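Local coordinates for protein proteasome accessory factor B/C (PafBC) (Paenarthrobacter aurescens, PDB 6SJ9) that regulates transcription in the bacterial DNA damage response, probably binding DNA through its winged helix-turn-helix domains, at residues S532-E537 with F549-V554; R506-S511 with R553-E558; V280-P285 with T302-L307; D284-A289 with S308-R313. All blocks are in the same frame, centred on the assembly; numbering follows the deposited sequence.

The four contacts fall into two pairs, one in each half of the chain. Contacts 3 and 4 come first along the sequence: their centres lie about 7 Å apart in the first WCX domain, both use helix 305-323, and residues 284-285 belong to both. In the second WYL domain contact 2 opens at 506 and encloses contact 1, their centres about 10 Å apart. They join the outer strand pairs of one five-stranded antiparallel sheet, which come together where Tyr509 meets Arg550 and Phe549; Arg553 and Val554 are common to both. Between the pairs the centres are 40 to 50 Å apart and nothing touches. The regulator thus illustrates modular construction, an Sm-fold WYL unit and a ferredoxin-like WCX unit each with its own set of contacts.

Contact 1. Residues S532-E537 with F549-V554; sequences STWYFE and FRLDRV
Strands 533-540 and 545-550 form an antiparallel hairpin of the Sm-fold WYL domain, with Phe536 and Phe549 as a hydrogen-bonded pair and Tyr535 and Arg550 as the non-hydrogen-bonded pair beside it. Phe536 N donates to Phe549 O at 2.9 Å, and Phe549 N returns a nearly straight bond to Phe536 O. Where the second strand gives way to a 3-10 turn, Leu551 N still donates to Trp534 O. On the Phe536-Phe549 face, CG of Phe536 stands between its backbone N and carbonyl carbon (chi1 61°), which brings the ring beneath Phe549 CB, a CH-pi contact, while the rings themselves, nearly parallel, are offset with little overlap. Val554 CG2 touches Phe536 CE1 at 3.7 Å, and helix 489-501 packs on Phe536 and Leu551. On the face that carries Tyr535 and Arg550, the Arg550 guanidinium grips Asp552 side-on through NE and NH2, meets Thr533 CG2 over its plane, and uses NH1 for a water 2.8 Å away that also bonds Tyr535 OH.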
loop_
_atom_site.group_PDB
_atom_site.type_symbol
_atom_site.label_atom_id
_atom_site.label_comp_id
_atom_site.label_asym_id
_atom_site.label_seq_id
_atom_site.Cartn_x
_atom_site.Cartn_y
_atom_site.Cartn_z
ATOM N N SER A 532 13.646 1.652 -12.263
ATOM C CA SER A 532 14.397 1.870 -13.501
ATOM C C SER A 532 13.753 2.902 -14.449
ATOM O O SER A 532 14.109 2.956 -15.629
ATOM C CB SER A 532 14.593 0.549 -14.245
ATOM O OG SER A 532 15.286 -0.361 -13.411
ATOM N N THR A 533 12.836 3.760 -13.961
ATOM C CA THR A 533 12.179 4.779 -14.780
ATOM C C THR A 533 12.444 6.187 -14.274
ATOM O O THR A 533 12.309 6.461 -13.073
ATOM C CB THR A 533 10.676 4.514 -14.851
ATOM O OG1 THR A 533 10.478 3.156 -15.240
ATOM C CG2 THR A 533 9.989 5.424 -15.853
ATOM N N TRP A 534 12.753 7.104 -15.206
ATOM C CA TRP A 534 12.950 8.497 -14.825
ATOM C C TRP A 534 11.638 9.266 -14.904
ATOM O O TRP A 534 10.847 9.105 -15.828
ATOM C CB TRP A 534 14.028 9.184 -15.677
ATOM C CG TRP A 534 15.394 8.811 -15.209
ATOM C CD1 TRP A 534 16.208 7.843 -15.731
ATOM C CD2 TRP A 534 16.060 9.328 -14.056
ATOM N NE1 TRP A 534 17.358 7.742 -14.981
ATOM C CE2 TRP A 534 17.301 8.655 -13.955
ATOM C CE3 TRP A 534 15.741 10.319 -13.114
ATOM C CZ2 TRP A 534 18.238 8.934 -12.942
ATOM C CZ3 TRP A 534 16.666 10.596 -12.090
ATOM C CH2 TRP A 534 17.912 9.873 -12.013
ATOM N N TYR A 535 11.432 10.123 -13.929
ATOM C CA TYR A 535 10.271 10.987 -13.880
ATOM C C TYR A 535 10.727 12.398 -13.566
ATOM O O TYR A 535 11.805 12.612 -12.995
ATOM C CB TYR A 535 9.278 10.577 -12.778
ATOM C CG TYR A 535 8.713 9.176 -12.867
ATOM C CD1 TYR A 535 9.446 8.064 -12.407
ATOM C CD2 TYR A 535 7.432 8.970 -13.345
ATOM C CE1 TYR A 535 8.901 6.785 -12.471
ATOM C CE2 TYR A 535 6.884 7.728 -13.420
ATOM C CZ TYR A 535 7.629 6.631 -12.959
ATOM O OH TYR A 535 7.075 5.387 -13.043
ATOM N N PHE A 536 9.919 13.390 -13.937
ATOM C CA PHE A 536 10.195 14.704 -13.368
ATOM C C PHE A 536 8.897 15.301 -12.849
ATOM O O PHE A 536 7.862 15.265 -13.520
ATOM C CB PHE A 536 10.893 15.668 -14.320
ATOM C CG PHE A 536 10.131 15.990 -15.568
ATOM C CD1 PHE A 536 10.025 15.072 -16.606
ATOM C CD2 PHE A 536 9.643 17.255 -15.754
ATOM C CE1 PHE A 536 9.356 15.385 -17.764
ATOM C CE2 PHE A 536 8.986 17.582 -16.917
ATOM C CZ PHE A 536 8.843 16.657 -17.914
ATOM N N GLU A 537 8.970 15.810 -11.651
ATOM C CA GLU A 537 7.906 16.571 -11.031
ATOM C C GLU A 537 7.991 18.029 -11.500
ATOM O O GLU A 537 9.086 18.612 -11.582
ATOM C CB GLU A 537 8.060 16.517 -9.512
ATOM C CG GLU A 537 6.980 17.241 -8.801
ATOM C CD GLU A 537 7.366 17.492 -7.320
ATOM O OE1 GLU A 537 6.556 17.142 -6.435
ATOM O OE2 GLU A 537 8.493 18.009 -7.038
ATOM N N PHE A 549 5.629 13.654 -14.621
ATOM C CA PHE A 549 5.687 13.219 -16.004
ATOM C C PHE A 549 6.768 12.155 -16.164
ATOM O O PHE A 549 7.767 12.143 -15.433
ATOM C CB PHE A 549 6.021 14.425 -16.914
ATOM C CG PHE A 549 4.988 15.595 -16.848
ATOM C CD1 PHE A 549 5.177 16.665 -15.991
ATOM C CD2 PHE A 549 3.906 15.631 -17.705
ATOM C CE1 PHE A 549 4.265 17.763 -15.974
ATOM C CE2 PHE A 549 2.972 16.705 -17.693
ATOM C CZ PHE A 549 3.143 17.753 -16.822
ATOM N N ARG A 550 6.596 11.316 -17.172
ATOM C CA ARG A 550 7.582 10.306 -17.532
ATOM C C ARG A 550 8.563 10.902 -18.527
ATOM O O ARG A 550 8.146 11.415 -19.572
ATOM C CB ARG A 550 6.917 9.072 -18.155
ATOM C CG ARG A 550 6.044 8.241 -17.179
ATOM C CD ARG A 550 5.409 7.027 -17.864
ATOM N NE ARG A 550 6.389 6.122 -18.503
ATOM C CZ ARG A 550 6.935 5.055 -17.900
ATOM N NH1 ARG A 550 6.588 4.739 -16.649
ATOM N NH2 ARG A 550 7.832 4.292 -18.550
ATOM N N LEU A 551 9.855 10.817 -18.207
ATOM C CA LEU A 551 10.877 11.311 -19.120
ATOM C C LEU A 551 10.736 10.661 -20.488
ATOM O O LEU A 551 10.900 11.323 -21.534
ATOM C CB LEU A 551 12.268 11.052 -18.541
ATOM C CG LEU A 551 13.403 11.856 -19.177
ATOM C CD1 LEU A 551 13.161 13.301 -18.929
ATOM C CD2 LEU A 551 14.704 11.490 -18.509
ATOM N N ASP A 552 10.406 9.365 -20.512
ATOM C CA ASP A 552 10.383 8.688 -21.794
ATOM C C ASP A 552 9.134 9.021 -22.544
ATOM O O ASP A 552 8.913 8.421 -23.594
ATOM C CB ASP A 552 10.521 7.143 -21.658
ATOM C CG ASP A 552 9.326 6.449 -20.962
ATOM O OD1 ASP A 552 8.204 7.000 -20.827
ATOM O OD2 ASP A 552 9.513 5.276 -20.549
ATOM N N ARG A 553 8.312 9.961 -22.037
ATOM C CA ARG A 553 7.187 10.459 -22.829
ATOM C C ARG A 553 7.372 11.894 -23.285
ATOM O O ARG A 553 6.475 12.445 -23.914
ATOM C CB ARG A 553 5.848 10.280 -22.090
ATOM C CG ARG A 553 5.510 8.806 -22.180
ATOM C CD ARG A 553 4.082 8.407 -21.995
ATOM N NE ARG A 553 3.046 9.420 -22.190
ATOM C CZ ARG A 553 1.876 9.302 -21.576
ATOM N NH1 ARG A 553 1.685 8.240 -20.798
ATOM N NH2 ARG A 553 0.923 10.198 -21.716
ATOM N N VAL A 554 8.524 12.496 -23.017
ATOM C CA VAL A 554 8.779 13.832 -23.507
ATOM C C VAL A 554 8.999 13.782 -25.002
ATOM O O VAL A 554 9.896 13.081 -25.480
ATOM C CB VAL A 554 9.998 14.426 -22.792
ATOM C CG1 VAL A 554 10.457 15.718 -23.491
ATOM C CG2 VAL A 554 9.624 14.690 -21.352
HETATM O O HOH W 1 10.546 7.612 -18.327
HETATM O O HOH W 2 4.615 5.574 -14.821
#

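Contact 2. Residues R506-S511 with R553-E558; sequences RLRYFS and RVESLE
Backbone bonds pair Arg506 with Glu558 and Arg508 with Ser556 along two antiparallel strands of the WYL-domain sheet. A classic beta bulge interrupts them: Glu555 and Ser556 both face Arg508, whose O takes a 2.8 Å bond from Glu555 N and a weak one from Ser556 N. Beyond the bulge Phe510 N donates to Arg553 O.

The main side-chain polar contact is made by Arg553. Bent at chi3, it brings NE and NH2 side-on to a single acceptor, Phe510 O, which lies in the guanidinium plane 3.0 Å from NE and 2.8 Å from NH2. Its NH1 forms a salt bridge with Asp584. A water joins Arg506 O to Ser556 OG, and the carboxylate of Glu555 lies almost coplanar with the Arg508 guanidinium but beyond salt-bridge distance; Arg508 NE pairs with Glu519 instead.

Carbon contacts complete the interface. On the face that carries Leu507 and Leu557, covered by helix 489-501, Leu507 CD1 meets Leu557 CD2 at 3.6 Å. The Tyr509 ring slants across Arg553, with CE1 3.4 Å from Arg553 CB and ring and guanidinium planes 22° apart. Glu555 CB makes a CH-pi contact over the face of the Phe510 ring.

Because two donors converge on Phe510 O while Asp584 holds NH1, the Arg553 guanidinium is fixed in rotation and its charge is probably partly offset, pinning the strand end where the pairing stops.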
loop_
_atom_site.group_PDB
_atom_site.type_symbol
_atom_site.label_atom_id
_atom_site.label_comp_id
_atom_site.label_asym_id
_atom_site.label_seq_id
_atom_site.Cartn_x
_atom_site.Cartn_y
_atom_site.Cartn_z
ATOM N N ARG A 506 8.946 24.916 -21.940
ATOM C CA ARG A 506 7.853 24.522 -22.807
ATOM C C ARG A 506 7.983 23.026 -23.070
ATOM O O ARG A 506 8.958 22.599 -23.679
ATOM C CB ARG A 506 7.924 25.244 -24.145
ATOM C CG ARG A 506 6.711 25.000 -25.066
ATOM C CD ARG A 506 5.453 25.565 -24.468
ATOM N NE ARG A 506 4.350 25.656 -25.437
ATOM C CZ ARG A 506 3.110 25.974 -25.099
ATOM N NH1 ARG A 506 2.837 26.241 -23.825
ATOM N NH2 ARG A 506 2.157 26.025 -26.032
ATOM N N LEU A 507 6.981 22.260 -22.654
ATOM C CA LEU A 507 6.981 20.808 -22.739
ATOM C C LEU A 507 5.944 20.361 -23.763
ATOM O O LEU A 507 4.788 20.827 -23.751
ATOM C CB LEU A 507 6.669 20.191 -21.372
ATOM C CG LEU A 507 6.224 18.740 -21.419
ATOM C CD1 LEU A 507 7.398 17.807 -21.863
ATOM C CD2 LEU A 507 5.659 18.398 -20.010
ATOM N N ARG A 508 6.362 19.487 -24.652
ATOM C CA ARG A 508 5.476 18.738 -25.540
ATOM C C ARG A 508 5.487 17.291 -25.071
ATOM O O ARG A 508 6.534 16.651 -25.068
ATOM C CB ARG A 508 5.913 18.856 -26.989
ATOM C CG ARG A 508 5.519 20.247 -27.562
ATOM C CD ARG A 508 6.050 20.306 -28.954
ATOM N NE ARG A 508 5.949 21.621 -29.510
ATOM C CZ ARG A 508 6.662 21.988 -30.568
ATOM N NH1 ARG A 508 7.505 21.107 -31.112
ATOM N NH2 ARG A 508 6.530 23.213 -31.074
ATOM N N TYR A 509 4.358 16.813 -24.575
ATOM C CA TYR A 509 4.302 15.542 -23.869
ATOM C C TYR A 509 3.444 14.604 -24.704
ATOM O O TYR A 509 2.312 14.948 -25.007
ATOM C CB TYR A 509 3.703 15.753 -22.485
ATOM C CG TYR A 509 3.843 14.589 -21.539
ATOM C CD1 TYR A 509 5.095 14.147 -21.146
ATOM C CD2 TYR A 509 2.719 13.970 -20.983
ATOM C CE1 TYR A 509 5.270 13.087 -20.247
ATOM C CE2 TYR A 509 2.882 12.869 -20.088
ATOM C CZ TYR A 509 4.166 12.445 -19.730
ATOM O OH TYR A 509 4.373 11.416 -18.811
ATOM N N PHE A 510 3.988 13.432 -25.076
ATOM C CA PHE A 510 3.221 12.424 -25.811
ATOM C C PHE A 510 2.030 11.919 -24.997
ATOM O O PHE A 510 2.113 11.719 -23.793
ATOM C CB PHE A 510 4.087 11.210 -26.168
ATOM C CG PHE A 510 5.012 11.432 -27.318
ATOM C CD1 PHE A 510 4.532 11.693 -28.564
ATOM C CD2 PHE A 510 6.390 11.317 -27.128
ATOM C CE1 PHE A 510 5.380 11.901 -29.604
ATOM C CE2 PHE A 510 7.242 11.489 -28.150
ATOM C CZ PHE A 510 6.738 11.792 -29.402
ATOM N N SER A 511 0.919 11.699 -25.670
ATOM C CA SER A 511 -0.177 10.961 -25.074
ATOM C C SER A 511 0.219 9.489 -24.892
ATOM O O SER A 511 1.262 9.030 -25.365
ATOM C CB SER A 511 -1.401 11.050 -25.961
ATOM O OG SER A 511 -1.042 10.367 -27.154
ATOM N N ARG A 553 8.312 9.961 -22.037
ATOM C CA ARG A 553 7.187 10.459 -22.829
ATOM C C ARG A 553 7.372 11.894 -23.285
ATOM O O ARG A 553 6.475 12.445 -23.914
ATOM C CB ARG A 553 5.848 10.280 -22.090
ATOM C CG ARG A 553 5.510 8.806 -22.180
ATOM C CD ARG A 553 4.082 8.407 -21.995
ATOM N NE ARG A 553 3.046 9.420 -22.190
ATOM C CZ ARG A 553 1.876 9.302 -21.576
ATOM N NH1 ARG A 553 1.685 8.240 -20.798
ATOM N NH2 ARG A 553 0.923 10.198 -21.716
ATOM N N VAL A 554 8.524 12.496 -23.017
ATOM C CA VAL A 554 8.779 13.832 -23.507
ATOM C C VAL A 554 8.999 13.782 -25.002
ATOM O O VAL A 554 9.896 13.081 -25.480
ATOM C CB VAL A 554 9.998 14.426 -22.792
ATOM C CG1 VAL A 554 10.457 15.718 -23.491
ATOM C CG2 VAL A 554 9.624 14.690 -21.352
ATOM N N GLU A 555 8.248 14.591 -25.744
ATOM C CA GLU A 555 8.598 14.745 -27.154
ATOM C C GLU A 555 9.640 15.831 -27.321
ATOM O O GLU A 555 10.622 15.633 -28.033
ATOM C CB GLU A 555 7.389 15.072 -28.018
ATOM C CG GLU A 555 7.657 14.846 -29.505
ATOM C CD GLU A 555 7.982 16.119 -30.257
ATOM O OE1 GLU A 555 8.794 16.049 -31.207
ATOM O OE2 GLU A 555 7.417 17.188 -29.921
ATOM N N SER A 556 9.494 16.951 -26.623
ATOM C CA SER A 556 10.586 17.911 -26.638
ATOM C C SER A 556 10.401 18.843 -25.459
ATOM O O SER A 556 9.285 19.023 -24.952
ATOM C CB SER A 556 10.637 18.693 -27.966
ATOM O OG SER A 556 9.541 19.558 -28.019
ATOM N N LEU A 557 11.517 19.431 -25.026
ATOM C CA LEU A 557 11.536 20.408 -23.940
ATOM C C LEU A 557 12.452 21.524 -24.366
ATOM O O LEU A 557 13.587 21.243 -24.769
ATOM C CB LEU A 557 12.108 19.803 -22.668
ATOM C CG LEU A 557 11.219 18.881 -21.886
ATOM C CD1 LEU A 557 12.098 18.083 -20.978
ATOM C CD2 LEU A 557 10.329 19.747 -21.075
ATOM N N GLU A 558 11.985 22.778 -24.234
ATOM C CA GLU A 558 12.728 23.957 -24.586
ATOM C C GLU A 558 12.427 25.032 -23.548
ATOM O O GLU A 558 11.250 25.311 -23.253
ATOM C CB GLU A 558 12.387 24.530 -25.980
ATOM C CG GLU A 558 12.052 23.530 -27.055
ATOM C CD GLU A 558 13.288 22.967 -27.769
ATOM O OE1 GLU A 558 14.426 23.321 -27.364
ATOM O OE2 GLU A 558 13.118 22.169 -28.737
HETATM O O HOH W 3 9.092 22.073 -26.379
#

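Contact 3. Residues V280-P285 with T302-L307; sequences VDFRDP and TGPAEL
The Phe282 ring meets Pro304 at its edge: Pro304 CG lies near the ring plane, 4.2 Å from Phe282 CZ. Leu307 approaches the same ring obliquely, its CD2 4.3 Å from Phe282 CE1. With CG of Leu307 anti to the backbone N (chi1 178°), the leucine fork extends from the first turn of its helix toward the other segment, and its second branch, CD1, comes to 3.7 Å from Pro285 O. These side chains belong to the ferredoxin-like WCX domain, where strand 275-282 runs into helix 285-294 and strand 299-303 into helix 305-323, so the contact joins two strand-to-helix corners. Pro304, preceded by a cis peptide bond, stands at the N-cap position of the second helix; at the first, Asp284 caps with its side chain. Glu306 crosses Pro285 at a slant: its extended chain carries the carboxylate over to the pyrrolidine, placing OE1 3.9 Å from Pro285 CG, while OE1 itself is held by a salt bridge to Arg245 of the neighbouring strand 245-252.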
loop_
_atom_site.group_PDB
_atom_site.type_symbol
_atom_site.label_atom_id
_atom_site.label_comp_id
_atom_site.label_asym_id
_atom_site.label_seq_id
_atom_site.Cartn_x
_atom_site.Cartn_y
_atom_site.Cartn_z
ATOM N N VAL A 280 -4.851 -23.758 -3.759
ATOM C CA VAL A 280 -4.262 -22.706 -2.950
ATOM C C VAL A 280 -4.796 -22.861 -1.531
ATOM O O VAL A 280 -5.913 -23.349 -1.307
ATOM C CB VAL A 280 -4.535 -21.287 -3.487
ATOM C CG1 VAL A 280 -4.082 -21.152 -4.913
ATOM C CG2 VAL A 280 -5.996 -20.921 -3.339
ATOM N N ASP A 281 -3.960 -22.499 -0.570
ATOM C CA ASP A 281 -4.353 -22.519 0.824
ATOM C C ASP A 281 -4.947 -21.176 1.191
ATOM O O ASP A 281 -4.411 -20.130 0.822
ATOM C CB ASP A 281 -3.159 -22.830 1.726
ATOM C CG ASP A 281 -2.648 -24.264 1.555
ATOM O OD1 ASP A 281 -3.493 -25.182 1.465
ATOM O OD2 ASP A 281 -1.413 -24.464 1.488
ATOM N N PHE A 282 -6.044 -21.213 1.939
ATOM C CA PHE A 282 -6.637 -20.001 2.480
ATOM C C PHE A 282 -7.202 -20.369 3.840
ATOM O O PHE A 282 -7.422 -21.550 4.132
ATOM C CB PHE A 282 -7.732 -19.449 1.567
ATOM C CG PHE A 282 -8.992 -20.285 1.571
ATOM C CD1 PHE A 282 -9.051 -21.465 0.862
ATOM C CD2 PHE A 282 -10.131 -19.859 2.251
ATOM C CE1 PHE A 282 -10.208 -22.234 0.860
ATOM C CE2 PHE A 282 -11.298 -20.615 2.239
ATOM C CZ PHE A 282 -11.338 -21.799 1.547
ATOM N N ARG A 283 -7.418 -19.349 4.680
ATOM C CA ARG A 283 -8.065 -19.518 5.981
ATOM C C ARG A 283 -9.484 -18.965 5.975
ATOM O O ARG A 283 -10.419 -19.704 6.290
ATOM C CB ARG A 283 -7.216 -18.936 7.128
ATOM C CG ARG A 283 -5.854 -19.631 7.218
ATOM C CD ARG A 283 -4.895 -19.116 8.291
ATOM N NE ARG A 283 -4.237 -17.849 7.967
ATOM C CZ ARG A 283 -2.986 -17.548 8.316
ATOM N NH1 ARG A 283 -2.239 -18.457 8.946
ATOM N NH2 ARG A 283 -2.468 -16.359 8.000
ATOM N N ASP A 284 -9.667 -17.681 5.633
ATOM C CA ASP A 284 -10.987 -17.051 5.623
ATOM C C ASP A 284 -11.556 -17.057 4.216
ATOM O O ASP A 284 -10.985 -16.417 3.323
ATOM C CB ASP A 284 -10.892 -15.613 6.150
ATOM C CG ASP A 284 -12.272 -14.887 6.213
ATOM O OD1 ASP A 284 -13.330 -15.466 5.859
ATOM O OD2 ASP A 284 -12.302 -13.737 6.693
ATOM N N PRO A 285 -12.695 -17.711 3.987
ATOM C CA PRO A 285 -13.260 -17.752 2.632
ATOM C C PRO A 285 -13.789 -16.424 2.136
ATOM O O PRO A 285 -13.849 -16.237 0.917
ATOM C CB PRO A 285 -14.385 -18.797 2.734
ATOM C CG PRO A 285 -14.652 -18.935 4.172
ATOM C CD PRO A 285 -13.417 -18.577 4.924
ATOM N N THR A 302 -13.802 -24.318 -8.334
ATOM C CA THR A 302 -14.494 -25.599 -8.391
ATOM C C THR A 302 -14.880 -26.081 -6.995
ATOM O O THR A 302 -15.930 -26.712 -6.838
ATOM C CB THR A 302 -13.677 -26.662 -9.137
ATOM O OG1 THR A 302 -12.435 -26.890 -8.468
ATOM C CG2 THR A 302 -13.411 -26.228 -10.584
ATOM N N GLY A 303 -14.076 -25.781 -5.980
ATOM C CA GLY A 303 -14.418 -26.118 -4.621
ATOM C C GLY A 303 -13.533 -25.386 -3.636
ATOM O O GLY A 303 -12.528 -24.795 -4.027
ATOM N N PRO A 304 -13.916 -25.339 -2.347
ATOM C CA PRO A 304 -15.116 -25.901 -1.716
ATOM C C PRO A 304 -16.336 -25.018 -1.951
ATOM O O PRO A 304 -16.193 -23.851 -2.290
ATOM C CB PRO A 304 -14.746 -25.943 -0.236
ATOM C CG PRO A 304 -13.884 -24.738 -0.071
ATOM C CD PRO A 304 -13.066 -24.654 -1.357
ATOM N N ALA A 305 -17.517 -25.565 -1.669
ATOM C CA ALA A 305 -18.767 -24.897 -2.008
ATOM C C ALA A 305 -18.960 -23.593 -1.246
ATOM O O ALA A 305 -19.594 -22.678 -1.764
ATOM C CB ALA A 305 -19.945 -25.848 -1.770
ATOM N N GLU A 306 -18.471 -23.499 -0.010
ATOM C CA GLU A 306 -18.638 -22.256 0.725
ATOM C C GLU A 306 -17.852 -21.129 0.059
ATOM O O GLU A 306 -18.315 -19.982 0.007
ATOM C CB GLU A 306 -18.206 -22.446 2.188
ATOM C CG GLU A 306 -18.783 -21.386 3.153
ATOM C CD GLU A 306 -17.971 -21.178 4.453
ATOM O OE1 GLU A 306 -17.027 -21.963 4.717
ATOM O OE2 GLU A 306 -18.284 -20.218 5.215
ATOM N N LEU A 307 -16.681 -21.462 -0.502
ATOM C CA LEU A 307 -15.886 -20.501 -1.264
ATOM C C LEU A 307 -16.583 -20.106 -2.558
ATOM O O LEU A 307 -16.619 -18.928 -2.929
ATOM C CB LEU A 307 -14.515 -21.114 -1.572
ATOM C CG LEU A 307 -13.624 -20.213 -2.406
ATOM C CD1 LEU A 307 -13.465 -18.981 -1.589
ATOM C CD2 LEU A 307 -12.302 -20.885 -2.597
#

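Contact 4. Residues D284-A289 with S308-R313; sequences DPEQLA and SAAVVR
Glu286 and Arg313 supply the charged part of this helix-helix contact. Their side chains cross at about a right angle, yet the flat ends meet with carboxylate and guanidinium planes only 25° apart. Arg313 NH2 donates to the syn side of Glu286 OE2 at 2.7 Å, with OE2 in the guanidinium plane and a bond angle of 165°; NH1 adds a weak, longer bond to OE1. A bend at chi2 turns the Glu286 carboxylate toward the partner helix, and OE2 also rests 3.6 Å from the methyl of Ala310.

The apolar part is built from small groups. Ala289 CB touches Ala310 CB at 3.5 Å and Val311 CG2 at 3.6 Å, so a single methyl packs against two consecutive residues of the other helix.

At the start of helix 285-294, Asp284 is the N-cap: its OD1 accepts from Glu286 N at 3.0 Å, met from above the carboxylate plane, while OD2 bonds Arg208 and Ser210.

The short helical segments 285-289 and 308-313 approach to 8.8 Å between axes at a signed crossing angle of -48°. Leu288, on helix 285-294, packs on Leu307 of helix 305-323 and on Ala247 of strand 245-252, while Tyr662 touches Ser308, Val311 and Val312.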
loop_
_atom_site.group_PDB
_atom_site.type_symbol
_atom_site.label_atom_id
_atom_site.label_comp_id
_atom_site.label_asym_id
_atom_site.label_seq_id
_atom_site.Cartn_x
_atom_site.Cartn_y
_atom_site.Cartn_z
ATOM N N ASP A 284 -9.667 -17.681 5.633
ATOM C CA ASP A 284 -10.987 -17.051 5.623
ATOM C C ASP A 284 -11.556 -17.057 4.216
ATOM O O ASP A 284 -10.985 -16.417 3.323
ATOM C CB ASP A 284 -10.892 -15.613 6.150
ATOM C CG ASP A 284 -12.272 -14.887 6.213
ATOM O OD1 ASP A 284 -13.330 -15.466 5.859
ATOM O OD2 ASP A 284 -12.302 -13.737 6.693
ATOM N N PRO A 285 -12.695 -17.711 3.987
ATOM C CA PRO A 285 -13.260 -17.752 2.632
ATOM C C PRO A 285 -13.789 -16.424 2.136
ATOM O O PRO A 285 -13.849 -16.237 0.917
ATOM C CB PRO A 285 -14.385 -18.797 2.734
ATOM C CG PRO A 285 -14.652 -18.935 4.172
ATOM C CD PRO A 285 -13.417 -18.577 4.924
ATOM N N GLU A 286 -14.172 -15.495 3.020
ATOM C CA GLU A 286 -14.587 -14.192 2.524
ATOM C C GLU A 286 -13.397 -13.449 1.962
ATOM O O GLU A 286 -13.521 -12.730 0.969
ATOM C CB GLU A 286 -15.273 -13.357 3.608
ATOM C CG GLU A 286 -16.621 -13.914 3.924
ATOM C CD GLU A 286 -17.493 -13.916 2.690
ATOM O OE1 GLU A 286 -17.389 -12.955 1.880
ATOM O OE2 GLU A 286 -18.273 -14.885 2.520
ATOM N N GLN A 287 -12.231 -13.640 2.563
ATOM C CA GLN A 287 -11.044 -12.963 2.071
ATOM C C GLN A 287 -10.648 -13.484 0.696
ATOM O O GLN A 287 -10.399 -12.686 -0.219
ATOM C CB GLN A 287 -9.898 -13.129 3.052
ATOM C CG GLN A 287 -8.830 -12.129 2.767
ATOM C CD GLN A 287 -7.619 -12.342 3.590
ATOM O OE1 GLN A 287 -7.675 -13.047 4.605
ATOM N NE2 GLN A 287 -6.512 -11.683 3.209
ATOM N N LEU A 288 -10.605 -14.826 0.525
ATOM C CA LEU A 288 -10.276 -15.395 -0.782
ATOM C C LEU A 288 -11.325 -15.039 -1.828
ATOM O O LEU A 288 -10.983 -14.766 -2.976
ATOM C CB LEU A 288 -10.131 -16.916 -0.697
ATOM C CG LEU A 288 -9.645 -17.575 -1.977
ATOM C CD1 LEU A 288 -8.361 -16.876 -2.422
ATOM C CD2 LEU A 288 -9.376 -19.071 -1.787
ATOM N N ALA A 289 -12.604 -15.022 -1.448
ATOM C CA ALA A 289 -13.651 -14.763 -2.439
ATOM C C ALA A 289 -13.566 -13.344 -2.983
ATOM O O ALA A 289 -13.794 -13.117 -4.182
ATOM C CB ALA A 289 -15.045 -15.004 -1.850
ATOM N N SER A 308 -17.079 -21.102 -3.285
ATOM C CA SER A 308 -17.797 -20.862 -4.529
ATOM C C SER A 308 -19.021 -19.984 -4.302
ATOM O O SER A 308 -19.316 -19.086 -5.100
ATOM C CB SER A 308 -18.183 -22.200 -5.154
ATOM O OG SER A 308 -19.185 -22.031 -6.131
ATOM N N ALA A 309 -19.773 -20.252 -3.237
ATOM C CA ALA A 309 -20.994 -19.485 -3.035
ATOM C C ALA A 309 -20.685 -18.045 -2.683
ATOM O O ALA A 309 -21.464 -17.146 -3.017
ATOM C CB ALA A 309 -21.859 -20.128 -1.949
ATOM N N ALA A 310 -19.543 -17.802 -2.044
ATOM C CA ALA A 310 -19.171 -16.431 -1.711
ATOM C C ALA A 310 -18.787 -15.636 -2.959
ATOM O O ALA A 310 -19.116 -14.446 -3.060
ATOM C CB ALA A 310 -18.043 -16.430 -0.675
ATOM N N VAL A 311 -18.101 -16.273 -3.917
ATOM C CA VAL A 311 -17.678 -15.586 -5.137
ATOM C C VAL A 311 -18.883 -15.227 -6.001
ATOM O O VAL A 311 -19.026 -14.082 -6.455
ATOM C CB VAL A 311 -16.662 -16.456 -5.901
ATOM C CG1 VAL A 311 -16.341 -15.857 -7.231
ATOM C CG2 VAL A 311 -15.417 -16.598 -5.075
ATOM N N VAL A 312 -19.760 -16.208 -6.250
ATOM C CA VAL A 312 -20.998 -15.971 -6.990
ATOM C C VAL A 312 -21.813 -14.855 -6.351
ATOM O O VAL A 312 -22.307 -13.959 -7.042
ATOM C CB VAL A 312 -21.815 -17.280 -7.060
ATOM C CG1 VAL A 312 -23.261 -17.012 -7.561
ATOM C CG2 VAL A 312 -21.090 -18.290 -7.961
ATOM N N ARG A 313 -21.907 -14.844 -5.017
ATOM C CA ARG A 313 -22.681 -13.811 -4.348
ATOM C C ARG A 313 -22.157 -12.421 -4.692
ATOM O O ARG A 313 -22.940 -11.503 -4.966
ATOM C CB ARG A 313 -22.676 -14.045 -2.838
ATOM C CG ARG A 313 -23.546 -13.057 -2.075
ATOM C CD ARG A 313 -22.846 -12.567 -0.826
ATOM N NE ARG A 313 -22.276 -13.695 -0.094
ATOM C CZ ARG A 313 -21.169 -13.628 0.643
ATOM N NH1 ARG A 313 -20.511 -12.475 0.730
ATOM N NH2 ARG A 313 -20.712 -14.714 1.276
#